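Local atomic coordinates of probable transcriptional regulatory protein aq_1575 (Aquifex aeolicus, PDB entry 1LFP), a protein that probably binds DNA and takes part in regulating transcription. Residues A[106-111]-A[228-233]; A[114-119]-A[219-224]; A[157-162]-A[184-189]. One frame throughout, in Å; residues are numbered along the deposited sequence.

Contact 1 of 3, residues A[106-111]-A[228-233]; sequences RNRTTS and LDDVQQ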
ATOM      1  N   ARG A 106     -17.410  -8.600   1.168  1.00 33.25           N
ATOM      2  CA  ARG A 106     -16.438  -9.518   0.593  1.00 31.74           C
ATOM      3  C   ARG A 106     -16.827 -10.207  -0.715  1.00 30.00           C
ATOM      4  O   ARG A 106     -16.025 -10.272  -1.647  1.00 27.91           O
ATOM      5  CB  ARG A 106     -16.077 -10.585   1.632  1.00 44.04           C
ATOM      6  CG  ARG A 106     -14.871 -10.240   2.479  1.00 49.40           C
ATOM      7  CD  ARG A 106     -14.774 -11.136   3.702  1.00 53.87           C
ATOM      8  NE  ARG A 106     -15.557 -10.612   4.815  1.00 57.71           N
ATOM      9  CZ  ARG A 106     -15.256  -9.506   5.491  1.00 60.37           C
ATOM     10  NH1 ARG A 106     -14.179  -8.802   5.177  1.00 61.19           N
ATOM     11  NH2 ARG A 106     -16.050  -9.089   6.470  1.00 62.16           N
ATOM     12  N   ASN A 107     -18.044 -10.742  -0.791  1.00 30.68           N
ATOM     13  CA  ASN A 107     -18.491 -11.429  -2.006  1.00 30.21           C
ATOM     14  C   ASN A 107     -18.432 -10.490  -3.211  1.00 27.92           C
ATOM     15  O   ASN A 107     -18.020 -10.879  -4.311  1.00 26.26           O
ATOM     16  CB  ASN A 107     -19.919 -11.956  -1.803  1.00 42.63           C
ATOM     17  CG  ASN A 107     -20.475 -12.663  -3.026  1.00 45.61           C
ATOM     18  OD1 ASN A 107     -19.854 -13.575  -3.585  1.00 47.19           O
ATOM     19  ND2 ASN A 107     -21.671 -12.250  -3.443  1.00 46.28           N
ATOM     20  N   ARG A 108     -18.836  -9.249  -2.980  1.00 29.43           N
ATOM     21  CA  ARG A 108     -18.866  -8.226  -4.012  1.00 27.13           C
ATOM     22  C   ARG A 108     -17.446  -7.945  -4.498  1.00 24.76           C
ATOM     23  O   ARG A 108     -17.158  -8.022  -5.694  1.00 23.07           O
ATOM     24  CB  ARG A 108     -19.488  -6.951  -3.441  1.00 31.73           C
ATOM     25  CG  ARG A 108     -20.362  -6.215  -4.429  1.00 34.31           C
ATOM     26  CD  ARG A 108     -19.891  -4.797  -4.670  1.00 34.47           C
ATOM     27  NE  ARG A 108     -19.733  -4.006  -3.453  1.00 34.81           N
ATOM     28  CZ  ARG A 108     -18.633  -3.995  -2.705  1.00 37.36           C
ATOM     29  NH1 ARG A 108     -17.603  -4.742  -3.043  1.00 41.15           N
ATOM     30  NH2 ARG A 108     -18.544  -3.219  -1.636  1.00 36.14           N
ATOM     31  N   THR A 109     -16.582  -7.633  -3.548  1.00 21.03           N
ATOM     32  CA  THR A 109     -15.182  -7.353  -3.849  1.00 22.84           C
ATOM     33  C   THR A 109     -14.498  -8.533  -4.540  1.00 19.75           C
ATOM     34  O   THR A 109     -13.754  -8.357  -5.511  1.00 20.12           O
ATOM     35  CB  THR A 109     -14.424  -7.014  -2.588  1.00 23.01           C
ATOM     36  OG1 THR A 109     -15.081  -5.930  -1.930  1.00 26.61           O
ATOM     37  CG2 THR A 109     -13.006  -6.562  -2.911  1.00 21.82           C
ATOM     38  N   THR A 110     -14.758  -9.742  -4.066  1.00 21.41           N
ATOM     39  CA  THR A 110     -14.138 -10.908  -4.678  1.00 21.45           C
ATOM     40  C   THR A 110     -14.480 -11.014  -6.142  1.00 19.89           C
ATOM     41  O   THR A 110     -13.622 -11.296  -6.994  1.00 21.46           O
ATOM     42  CB  THR A 110     -14.562 -12.209  -3.955  1.00 21.65           C
ATOM     43  OG1 THR A 110     -14.107 -12.142  -2.603  1.00 22.71           O
ATOM     44  CG2 THR A 110     -13.947 -13.430  -4.634  1.00 22.64           C
ATOM     45  N   SER A 111     -15.740 -10.765  -6.460  1.00 21.21           N
ATOM     46  CA  SER A 111     -16.140 -10.827  -7.847  1.00 21.70           C
ATOM     47  C   SER A 111     -15.490  -9.695  -8.664  1.00 22.51           C
ATOM     48  O   SER A 111     -15.041  -9.900  -9.781  1.00 21.87           O
ATOM     49  CB  SER A 111     -17.660 -10.795  -7.937  1.00 25.62           C
ATOM     50  OG  SER A 111     -18.099 -10.744  -9.281  1.00 28.87           O
ATOM     51  N   LEU A 228      -9.919   0.021  -7.878  1.00 31.71           N
ATOM     52  CA  LEU A 228     -11.045  -0.406  -7.078  1.00 29.53           C
ATOM     53  C   LEU A 228     -10.948   0.304  -5.741  1.00 27.47           C
ATOM     54  O   LEU A 228      -9.876   0.350  -5.096  1.00 24.39           O
ATOM     55  CB  LEU A 228     -11.028  -1.932  -6.867  1.00 33.95           C
ATOM     56  CG  LEU A 228     -11.035  -2.781  -8.138  1.00 34.29           C
ATOM     57  CD1 LEU A 228     -11.016  -4.262  -7.768  1.00 33.19           C
ATOM     58  CD2 LEU A 228     -12.254  -2.448  -8.980  1.00 32.92           C
ATOM     59  N   ASP A 229     -12.071   0.892  -5.347  1.00 28.77           N
ATOM     60  CA  ASP A 229     -12.189   1.606  -4.092  1.00 26.58           C
ATOM     61  C   ASP A 229     -11.875   0.658  -2.950  1.00 24.75           C
ATOM     62  O   ASP A 229     -11.349   1.053  -1.928  1.00 21.01           O
ATOM     63  CB  ASP A 229     -13.622   2.114  -3.903  1.00 39.62           C
ATOM     64  CG  ASP A 229     -13.864   3.451  -4.569  1.00 41.75           C
ATOM     65  OD1 ASP A 229     -15.050   3.806  -4.737  1.00 45.00           O
ATOM     66  OD2 ASP A 229     -12.880   4.143  -4.918  1.00 42.87           O
ATOM     67  N   ASP A 230     -12.224  -0.603  -3.127  1.00 23.51           N
ATOM     68  CA  ASP A 230     -11.983  -1.586  -2.057  1.00 20.31           C
ATOM     69  C   ASP A 230     -10.502  -1.936  -1.924  1.00 20.60           C
ATOM     70  O   ASP A 230     -10.088  -2.518  -0.928  1.00 19.26           O
ATOM     71  CB  ASP A 230     -12.753  -2.891  -2.325  1.00 22.52           C
ATOM     72  CG  ASP A 230     -14.275  -2.730  -2.247  1.00 23.19           C
ATOM     73  OD1 ASP A 230     -14.766  -1.845  -1.522  1.00 26.92           O
ATOM     74  OD2 ASP A 230     -14.992  -3.529  -2.899  1.00 24.55           O
ATOM     75  N   VAL A 231      -9.686  -1.611  -2.925  1.00 21.90           N
ATOM     76  CA  VAL A 231      -8.282  -1.991  -2.827  1.00 21.19           C
ATOM     77  C   VAL A 231      -7.383  -0.934  -2.174  1.00 22.48           C
ATOM     78  O   VAL A 231      -7.427   0.227  -2.562  1.00 23.58           O
ATOM     79  CB  VAL A 231      -7.687  -2.340  -4.256  1.00 20.90           C
ATOM     80  CG1 VAL A 231      -6.243  -2.744  -4.121  1.00 22.11           C
ATOM     81  CG2 VAL A 231      -8.514  -3.475  -4.915  1.00 19.98           C
ATOM     82  N   GLN A 232      -6.587  -1.347  -1.187  1.00 19.66           N
ATOM     83  CA  GLN A 232      -5.653  -0.457  -0.477  1.00 19.12           C
ATOM     84  C   GLN A 232      -4.243  -0.618  -1.036  1.00 17.55           C
ATOM     85  O   GLN A 232      -3.511   0.364  -1.227  1.00 18.63           O
ATOM     86  CB  GLN A 232      -5.563  -0.779   1.027  1.00 22.89           C
ATOM     87  CG  GLN A 232      -6.799  -0.477   1.878  1.00 23.54           C
ATOM     88  CD  GLN A 232      -6.937   0.986   2.291  1.00 26.28           C
ATOM     89  OE1 GLN A 232      -6.005   1.620   2.816  1.00 26.48           O
ATOM     90  NE2 GLN A 232      -8.110   1.517   2.059  1.00 24.50           N
ATOM     91  N   GLN A 233      -3.849  -1.863  -1.250  1.00 16.73           N
ATOM     92  CA  GLN A 233      -2.516  -2.128  -1.741  1.00 14.81           C
ATOM     93  C   GLN A 233      -2.451  -3.271  -2.704  1.00 14.07           C
ATOM     94  O   GLN A 233      -3.131  -4.258  -2.550  1.00 13.43           O
ATOM     95  CB  GLN A 233      -1.574  -2.498  -0.610  1.00 15.84           C
ATOM     96  CG  GLN A 233      -1.287  -1.410   0.441  1.00 19.65           C
ATOM     97  CD  GLN A 233      -0.245  -1.896   1.434  1.00 23.44           C
ATOM     98  OE1 GLN A 233      -0.478  -1.951   2.652  1.00 23.45           O
ATOM     99  NE2 GLN A 233       0.911  -2.273   0.914  1.00 19.34           N
TER
HETATM  100  O   HOH W   1     -16.679  -1.638   0.054  1.00 45.06           O

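Contact 2 of 3, residues A[114-119]-A[219-224]; sequences RHVFTK and IKLLNA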
ATOM      1  N   ARG A 114     -11.920 -10.841  -9.135  1.00 21.30           N
ATOM      2  CA  ARG A 114     -11.860 -11.966 -10.034  1.00 24.66           C
ATOM      3  C   ARG A 114     -12.029 -11.449 -11.452  1.00 23.91           C
ATOM      4  O   ARG A 114     -11.266 -11.826 -12.303  1.00 22.65           O
ATOM      5  CB  ARG A 114     -12.950 -13.000  -9.738  1.00 30.39           C
ATOM      6  CG  ARG A 114     -12.764 -14.317 -10.520  1.00 30.32           C
ATOM      7  CD  ARG A 114     -13.776 -15.388 -10.088  1.00 31.69           C
ATOM      8  NE  ARG A 114     -13.696 -15.689  -8.653  1.00 36.16           N
ATOM      9  CZ  ARG A 114     -12.777 -16.473  -8.086  1.00 38.53           C
ATOM     10  NH1 ARG A 114     -11.839 -17.063  -8.824  1.00 36.88           N
ATOM     11  NH2 ARG A 114     -12.792 -16.660  -6.769  1.00 38.10           N
ATOM     12  N   HIS A 115     -13.008 -10.552 -11.682  1.00 24.30           N
ATOM     13  CA  HIS A 115     -13.234 -10.030 -13.022  1.00 25.42           C
ATOM     14  C   HIS A 115     -11.993  -9.337 -13.510  1.00 24.59           C
ATOM     15  O   HIS A 115     -11.593  -9.539 -14.652  1.00 28.00           O
ATOM     16  CB  HIS A 115     -14.407  -9.025 -13.084  1.00 27.11           C
ATOM     17  CG  HIS A 115     -15.770  -9.661 -13.089  1.00 28.63           C
ATOM     18  ND1 HIS A 115     -16.284 -10.333 -12.003  1.00 30.81           N
ATOM     19  CD2 HIS A 115     -16.716  -9.740 -14.055  1.00 28.37           C
ATOM     20  CE1 HIS A 115     -17.486 -10.802 -12.297  1.00 29.47           C
ATOM     21  NE2 HIS A 115     -17.771 -10.456 -13.540  1.00 32.22           N
ATOM     22  N   VAL A 116     -11.392  -8.494 -12.667  1.00 22.14           N
ATOM     23  CA  VAL A 116     -10.181  -7.791 -13.109  1.00 23.66           C
ATOM     24  C   VAL A 116      -9.088  -8.771 -13.520  1.00 23.94           C
ATOM     25  O   VAL A 116      -8.421  -8.592 -14.548  1.00 24.56           O
ATOM     26  CB  VAL A 116      -9.602  -6.887 -11.997  1.00 26.85           C
ATOM     27  CG1 VAL A 116      -8.320  -6.223 -12.485  1.00 29.71           C
ATOM     28  CG2 VAL A 116     -10.653  -5.848 -11.571  1.00 28.13           C
ATOM     29  N   PHE A 117      -8.854  -9.781 -12.697  1.00 22.34           N
ATOM     30  CA  PHE A 117      -7.812 -10.762 -13.023  1.00 22.40           C
ATOM     31  C   PHE A 117      -8.070 -11.435 -14.379  1.00 23.33           C
ATOM     32  O   PHE A 117      -7.205 -11.471 -15.243  1.00 25.98           O
ATOM     33  CB  PHE A 117      -7.740 -11.820 -11.928  1.00 23.64           C
ATOM     34  CG  PHE A 117      -6.697 -11.539 -10.854  1.00 21.98           C
ATOM     35  CD1 PHE A 117      -5.371 -11.927 -11.039  1.00 22.33           C
ATOM     36  CD2 PHE A 117      -7.054 -10.916  -9.654  1.00 22.84           C
ATOM     37  CE1 PHE A 117      -4.388 -11.711 -10.051  1.00 22.14           C
ATOM     38  CE2 PHE A 117      -6.076 -10.687  -8.646  1.00 21.60           C
ATOM     39  CZ  PHE A 117      -4.740 -11.088  -8.854  1.00 19.67           C
ATOM     40  N   THR A 118      -9.269 -11.971 -14.549  1.00 28.70           N
ATOM     41  CA  THR A 118      -9.654 -12.637 -15.788  1.00 30.22           C
ATOM     42  C   THR A 118      -9.540 -11.769 -17.037  1.00 31.65           C
ATOM     43  O   THR A 118      -8.946 -12.182 -18.035  1.00 31.90           O
ATOM     44  CB  THR A 118     -11.073 -13.166 -15.685  1.00 29.86           C
ATOM     45  OG1 THR A 118     -11.133 -14.113 -14.611  1.00 30.61           O
ATOM     46  CG2 THR A 118     -11.487 -13.852 -16.993  1.00 30.50           C
ATOM     47  N   LYS A 119     -10.081 -10.563 -16.968  1.00 32.53           N
ATOM     48  CA  LYS A 119     -10.049  -9.639 -18.091  1.00 34.46           C
ATOM     49  C   LYS A 119      -8.645  -9.424 -18.612  1.00 34.89           C
ATOM     50  O   LYS A 119      -8.427  -9.327 -19.814  1.00 34.41           O
ATOM     51  CB  LYS A 119     -10.664  -8.312 -17.673  1.00 38.44           C
ATOM     52  CG  LYS A 119     -12.175  -8.293 -17.742  1.00 41.39           C
ATOM     53  CD  LYS A 119     -12.825  -9.509 -17.079  1.00 43.98           C
ATOM     54  CE  LYS A 119     -14.328  -9.281 -16.965  1.00 45.90           C
ATOM     55  NZ  LYS A 119     -14.578  -7.930 -16.364  1.00 46.24           N
ATOM     56  N   ILE A 219       0.956  -5.115 -15.996  1.00 23.46           N
ATOM     57  CA  ILE A 219       0.777  -3.740 -15.534  1.00 24.76           C
ATOM     58  C   ILE A 219      -0.662  -3.260 -15.609  1.00 25.02           C
ATOM     59  O   ILE A 219      -1.124  -2.554 -14.728  1.00 24.99           O
ATOM     60  CB  ILE A 219       1.697  -2.749 -16.328  1.00 35.03           C
ATOM     61  CG1 ILE A 219       3.165  -3.088 -16.081  1.00 38.49           C
ATOM     62  CG2 ILE A 219       1.417  -1.329 -15.914  1.00 37.07           C
ATOM     63  CD1 ILE A 219       4.140  -2.212 -16.844  1.00 38.49           C
ATOM     64  N   LYS A 220      -1.385  -3.624 -16.659  1.00 26.78           N
ATOM     65  CA  LYS A 220      -2.772  -3.194 -16.751  1.00 26.58           C
ATOM     66  C   LYS A 220      -3.606  -3.857 -15.662  1.00 23.56           C
ATOM     67  O   LYS A 220      -4.530  -3.265 -15.100  1.00 24.17           O
ATOM     68  CB  LYS A 220      -3.342  -3.538 -18.128  1.00 37.99           C
ATOM     69  CG  LYS A 220      -2.896  -2.578 -19.227  1.00 43.91           C
ATOM     70  CD  LYS A 220      -3.660  -2.836 -20.523  1.00 46.42           C
ATOM     71  CE  LYS A 220      -3.324  -1.801 -21.587  1.00 50.88           C
ATOM     72  NZ  LYS A 220      -1.855  -1.728 -21.822  1.00 53.42           N
ATOM     73  N   LEU A 221      -3.278  -5.097 -15.369  1.00 22.89           N
ATOM     74  CA  LEU A 221      -4.010  -5.824 -14.350  1.00 22.01           C
ATOM     75  C   LEU A 221      -3.834  -5.120 -13.011  1.00 21.02           C
ATOM     76  O   LEU A 221      -4.816  -4.828 -12.325  1.00 22.38           O
ATOM     77  CB  LEU A 221      -3.481  -7.260 -14.269  1.00 22.17           C
ATOM     78  CG  LEU A 221      -4.473  -8.318 -13.834  1.00 26.70           C
ATOM     79  CD1 LEU A 221      -3.863  -9.700 -14.078  1.00 25.12           C
ATOM     80  CD2 LEU A 221      -4.830  -8.117 -12.375  1.00 25.13           C
ATOM     81  N   LEU A 222      -2.582  -4.854 -12.657  1.00 21.90           N
ATOM     82  CA  LEU A 222      -2.255  -4.201 -11.398  1.00 21.34           C
ATOM     83  C   LEU A 222      -2.923  -2.832 -11.317  1.00 22.05           C
ATOM     84  O   LEU A 222      -3.477  -2.476 -10.284  1.00 21.96           O
ATOM     85  CB  LEU A 222      -0.736  -4.070 -11.246  1.00 20.03           C
ATOM     86  CG  LEU A 222       0.069  -5.382 -11.283  1.00 20.32           C
ATOM     87  CD1 LEU A 222       1.501  -5.149 -10.827  1.00 21.53           C
ATOM     88  CD2 LEU A 222      -0.640  -6.416 -10.334  1.00 22.88           C
ATOM     89  N   ASN A 223      -2.856  -2.068 -12.411  1.00 22.55           N
ATOM     90  CA  ASN A 223      -3.482  -0.743 -12.455  1.00 22.81           C
ATOM     91  C   ASN A 223      -4.993  -0.866 -12.259  1.00 22.97           C
ATOM     92  O   ASN A 223      -5.604  -0.025 -11.601  1.00 25.08           O
ATOM     93  CB  ASN A 223      -3.271  -0.080 -13.816  1.00 29.24           C
ATOM     94  CG  ASN A 223      -1.867   0.412 -14.026  1.00 29.61           C
ATOM     95  OD1 ASN A 223      -1.451   0.647 -15.169  1.00 35.90           O
ATOM     96  ND2 ASN A 223      -1.121   0.583 -12.939  1.00 30.66           N
ATOM     97  N   ALA A 224      -5.583  -1.907 -12.847  1.00 22.54           N
ATOM     98  CA  ALA A 224      -7.017  -2.117 -12.757  1.00 24.91           C
ATOM     99  C   ALA A 224      -7.383  -2.433 -11.306  1.00 26.81           C
ATOM    100  O   ALA A 224      -8.394  -1.939 -10.785  1.00 28.41           O
ATOM    101  CB  ALA A 224      -7.440  -3.241 -13.705  1.00 19.56           C
TER

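Contact 3 of 3, residues A[157-162]-A[184-189]; sequences IEVGAE and KENLEK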
ATOM      1  N   ILE A 157      20.221   3.022   7.613  1.00 21.77           N
ATOM      2  CA  ILE A 157      21.146   2.090   8.262  1.00 23.15           C
ATOM      3  C   ILE A 157      21.283   2.450   9.730  1.00 22.69           C
ATOM      4  O   ILE A 157      21.280   1.576  10.619  1.00 23.27           O
ATOM      5  CB  ILE A 157      22.536   2.151   7.596  1.00 28.84           C
ATOM      6  CG1 ILE A 157      22.451   1.575   6.186  1.00 30.80           C
ATOM      7  CG2 ILE A 157      23.565   1.384   8.418  1.00 28.69           C
ATOM      8  CD1 ILE A 157      23.667   1.880   5.358  1.00 34.17           C
ATOM      9  N   GLU A 158      21.393   3.748  10.005  1.00 20.40           N
ATOM     10  CA  GLU A 158      21.550   4.220  11.358  1.00 19.71           C
ATOM     11  C   GLU A 158      20.387   3.795  12.243  1.00 19.57           C
ATOM     12  O   GLU A 158      20.597   3.449  13.403  1.00 19.69           O
ATOM     13  CB  GLU A 158      21.694   5.762  11.350  1.00 23.59           C
ATOM     14  CG  GLU A 158      21.854   6.381  12.699  1.00 23.59           C
ATOM     15  CD  GLU A 158      22.037   7.900  12.636  1.00 23.50           C
ATOM     16  OE1 GLU A 158      22.097   8.519  13.713  1.00 24.20           O
ATOM     17  OE2 GLU A 158      22.111   8.466  11.522  1.00 24.26           O
ATOM     18  N   VAL A 159      19.163   3.787  11.703  1.00 19.71           N
ATOM     19  CA  VAL A 159      18.004   3.420  12.521  1.00 20.29           C
ATOM     20  C   VAL A 159      17.859   1.897  12.560  1.00 22.95           C
ATOM     21  O   VAL A 159      17.157   1.344  13.404  1.00 23.53           O
ATOM     22  CB  VAL A 159      16.694   4.034  11.951  1.00 24.76           C
ATOM     23  CG1 VAL A 159      15.504   3.535  12.743  1.00 27.65           C
ATOM     24  CG2 VAL A 159      16.760   5.565  12.033  1.00 25.27           C
ATOM     25  N   GLY A 160      18.506   1.227  11.620  1.00 17.50           N
ATOM     26  CA  GLY A 160      18.461  -0.233  11.618  1.00 21.45           C
ATOM     27  C   GLY A 160      17.434  -0.932  10.748  1.00 24.79           C
ATOM     28  O   GLY A 160      16.857  -1.941  11.170  1.00 26.67           O
ATOM     29  N   ALA A 161      17.254  -0.455   9.520  1.00 26.95           N
ATOM     30  CA  ALA A 161      16.285  -1.034   8.577  1.00 28.53           C
ATOM     31  C   ALA A 161      16.581  -2.422   8.012  1.00 30.70           C
ATOM     32  O   ALA A 161      17.710  -2.916   8.036  1.00 30.96           O
ATOM     33  CB  ALA A 161      16.058  -0.074   7.421  1.00 32.98           C
ATOM     34  N   GLU A 162      15.539  -3.022   7.461  1.00 32.90           N
ATOM     35  CA  GLU A 162      15.602  -4.348   6.878  1.00 35.30           C
ATOM     36  C   GLU A 162      16.110  -4.286   5.426  1.00 36.60           C
ATOM     37  O   GLU A 162      16.870  -5.159   4.983  1.00 35.14           O
ATOM     38  CB  GLU A 162      14.194  -4.965   6.953  1.00 46.32           C
ATOM     39  CG  GLU A 162      14.062  -6.387   6.459  1.00 49.15           C
ATOM     40  CD  GLU A 162      14.646  -7.416   7.409  1.00 50.52           C
ATOM     41  OE1 GLU A 162      14.726  -8.586   6.999  1.00 53.77           O
ATOM     42  OE2 GLU A 162      15.015  -7.072   8.551  1.00 49.77           O
ATOM     43  N   LYS A 184       9.799   4.442  12.189  1.00 17.09           N
ATOM     44  CA  LYS A 184       9.230   5.675  11.698  1.00 17.18           C
ATOM     45  C   LYS A 184       9.601   6.800  12.662  1.00 19.91           C
ATOM     46  O   LYS A 184      10.086   7.862  12.247  1.00 19.43           O
ATOM     47  CB  LYS A 184       7.698   5.573  11.645  1.00 19.42           C
ATOM     48  CG  LYS A 184       6.991   6.886  11.283  1.00 21.13           C
ATOM     49  CD  LYS A 184       5.473   6.622  11.215  1.00 22.98           C
ATOM     50  CE  LYS A 184       4.705   7.860  10.843  1.00 26.49           C
ATOM     51  NZ  LYS A 184       4.496   8.777  11.992  1.00 29.31           N
ATOM     52  N   GLU A 185       9.370   6.533  13.949  1.00 22.72           N
ATOM     53  CA  GLU A 185       9.648   7.504  15.022  1.00 25.01           C
ATOM     54  C   GLU A 185      11.121   7.915  15.032  1.00 25.00           C
ATOM     55  O   GLU A 185      11.468   9.103  15.076  1.00 23.10           O
ATOM     56  CB  GLU A 185       9.280   6.882  16.368  1.00 40.97           C
ATOM     57  CG  GLU A 185       9.090   7.889  17.471  1.00 49.23           C
ATOM     58  CD  GLU A 185       7.635   8.012  17.890  1.00 52.89           C
ATOM     59  OE1 GLU A 185       7.097   7.040  18.475  1.00 55.91           O
ATOM     60  OE2 GLU A 185       7.031   9.074  17.624  1.00 54.78           O
ATOM     61  N   ASN A 186      11.999   6.926  14.967  1.00 25.04           N
ATOM     62  CA  ASN A 186      13.433   7.208  14.971  1.00 24.22           C
ATOM     63  C   ASN A 186      13.897   7.978  13.751  1.00 23.49           C
ATOM     64  O   ASN A 186      14.852   8.757  13.825  1.00 22.28           O
ATOM     65  CB  ASN A 186      14.198   5.898  15.114  1.00 32.25           C
ATOM     66  CG  ASN A 186      14.141   5.350  16.530  1.00 34.49           C
ATOM     67  OD1 ASN A 186      14.366   4.166  16.758  1.00 38.49           O
ATOM     68  ND2 ASN A 186      13.850   6.222  17.493  1.00 37.75           N
ATOM     69  N   LEU A 187      13.242   7.743  12.611  1.00 19.21           N
ATOM     70  CA  LEU A 187      13.592   8.460  11.393  1.00 17.68           C
ATOM     71  C   LEU A 187      13.087   9.909  11.488  1.00 18.45           C
ATOM     72  O   LEU A 187      13.767  10.835  11.080  1.00 17.04           O
ATOM     73  CB  LEU A 187      12.941   7.819  10.153  1.00 18.39           C
ATOM     74  CG  LEU A 187      13.616   6.515   9.698  1.00 15.45           C
ATOM     75  CD1 LEU A 187      12.711   5.814   8.651  1.00 16.31           C
ATOM     76  CD2 LEU A 187      15.062   6.822   9.123  1.00 15.22           C
ATOM     77  N   GLU A 188      11.891  10.120  12.000  1.00 18.78           N
ATOM     78  CA  GLU A 188      11.450  11.515  12.066  1.00 20.89           C
ATOM     79  C   GLU A 188      12.287  12.265  13.107  1.00 23.15           C
ATOM     80  O   GLU A 188      12.544  13.450  12.937  1.00 23.20           O
ATOM     81  CB  GLU A 188       9.941  11.632  12.342  1.00 32.83           C
ATOM     82  CG  GLU A 188       9.326  10.676  13.320  1.00 37.53           C
ATOM     83  CD  GLU A 188       7.829  10.456  13.055  1.00 37.03           C
ATOM     84  OE1 GLU A 188       7.105  10.066  13.991  1.00 40.43           O
ATOM     85  OE2 GLU A 188       7.368  10.662  11.912  1.00 40.79           O
ATOM     86  N   LYS A 189      12.706  11.568  14.165  1.00 20.06           N
ATOM     87  CA  LYS A 189      13.535  12.152  15.230  1.00 23.36           C
ATOM     88  C   LYS A 189      14.907  12.579  14.690  1.00 22.52           C
ATOM     89  O   LYS A 189      15.630  13.329  15.357  1.00 23.61           O
ATOM     90  CB  LYS A 189      13.691  11.136  16.359  1.00 37.21           C
ATOM     91  CG  LYS A 189      14.343  11.656  17.612  1.00 45.12           C
ATOM     92  CD  LYS A 189      13.496  11.318  18.823  1.00 47.23           C
ATOM     93  CE  LYS A 189      13.182   9.821  18.901  1.00 50.83           C
ATOM     94  NZ  LYS A 189      12.364   9.472  20.107  1.00 53.34           N
TER

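Contact 1 of 3, residues A[106-111]-A[228-233]
The carboxylate of D230 is gripped from one helix turn by two consecutive residues, R108 and T109, both of which use the same oxygen. The T109 and D230 side chains reach toward each other from opposite directions: T109 OG1 settles above the carboxylate plane, 61° out of it, and donates a 2.6 Å hydrogen bond to D230 OD2. The threonine's first torsion (-55°) sets OG1 beside the backbone N and leaves CG2 to rest against D230 CB at 3.7 Å, so one small branched residue supplies both a donor and an apolar flank. R108 comes in roughly at a right angle to the aspartate. Bent at chi2 and chi3, its chain places NH1 2.9 Å from D230 OD2; this is a salt bridge, although as a hydrogen bond it is weak at 125°. One water bridges the other ends, accepting from R108 NH2 and donating to D230 OD1. An asparagine here would probably leave R108 without its anionic mate across the contact and weaken its hold on this turn. D230 lies in the type I turn L228–V231 that leads into strand 231-239, and its backbone bonds to T102 of strand 95-103. R108 is further held by salt bridges to D104 and, one turn on in its own helix, E112, while T109 OG1 also bonds T103 OG1, joining the start of helix 106-119 to strand 95-103.

Contact 2 of 3, residues A[114-119]-A[219-224]
With its CG1 anti to the backbone N (chi1 178°), V116 sends that methyl straight at A224, and L221, whose CG is likewise turned away from its own N (chi1 -150°), swings its two methyls across to F117. V116 CG1 meets A224 CB at 3.3 Å, a close fit for two carbons; alanine suits a place where the helices come so near. The same CG1 also lies 4.0 Å from L221 CD2, so this methyl lies between L221 and A224, three residues apart on the facing helix. The helices run antiparallel, 164° between directions, with segment axes 9.2 Å apart. Helix 212-226 is the connection of a beta-alpha-beta crossover between the parallel strands 207-208 and 231-239, and L222 packs on the latter through V234, A236 and F238, while F117 touches L124 of strand 123-124. Between the helices, L221 crosses the phenylalanine at about a right angle. L221 CD2 stands over one face of the F117 ring, 4.2 Å from its centroid, in a CH-pi contact shifted toward the rim, and a flat ring suits this position because it offers a broad surface to a methyl of the branched leucine. L221 CD1 rests 4.1 Å from F117 CD1.

Contact 3 of 3, residues A[157-162]-A[184-189]
V159, at the last turn of helix 149-159, meets N186 and L187 of helix 180-188, and it does so just where a Schellman motif ends the first of these helices. The two helices belong to a ferredoxin-like unit, two beta-alpha-beta halves whose four antiparallel strands run in the order 163-165, 170-175, 134-143, 196-203. The valine divides its branches between its two neighbours. CG1, anti to the backbone N (chi1 175°), touches N186 CB at 3.6 Å, and CG2 packs at 3.6 Å against L187 CD2. A beta-branched residue fits because both methyls project from one carbon onto adjacent residues of the other helix. N186 contributes its CB rather than its amide, whereas L187 is buried and brings its CD2 methyl to the valine. In the next shell, L187 lies on I173 of strand 170-175 and I140 of strand 134-143, while V159 also touches L190, so the pair joins the helix ends to the sheet. Directly after V159 the helix is closed off by the Schellman turn. G160 is the C-prime residue with positive phi (95°), at backbone angles where a CB would press on the carbonyl O of V159, which accounts for the glycine; A161 N reaches back to the carbonyl five residues before it, and A161 then packs on I173. E162 pairs by backbone with Y174. On the far flank of helix 180-188, K184 forms a salt bridge with E54 of helix 47-58, and its NZ has a second, weak bond of 3.4 Å to E188 OE2.

Contacts 1 and 2 are neighbours along helix 106-119: the first pins its start through polar bonds, the second packs its end through apolar side chains. Their centres lie 12 Å apart and they touch, L228 CD1 standing 4.1 Å from V116 CG2. Helix 212-226 and strand 231-239 follow each other in the chain, so the partners of both come from one continuous piece. Contact 3 joins two helices packed on the other sheet, on the opposite side of the chain's centre. Its centre is 33 Å from that of contact 1 and 36 Å from that of contact 2, with nearest atoms about 13 Å and 21 Å away. In sequence it falls between the two halves of both others.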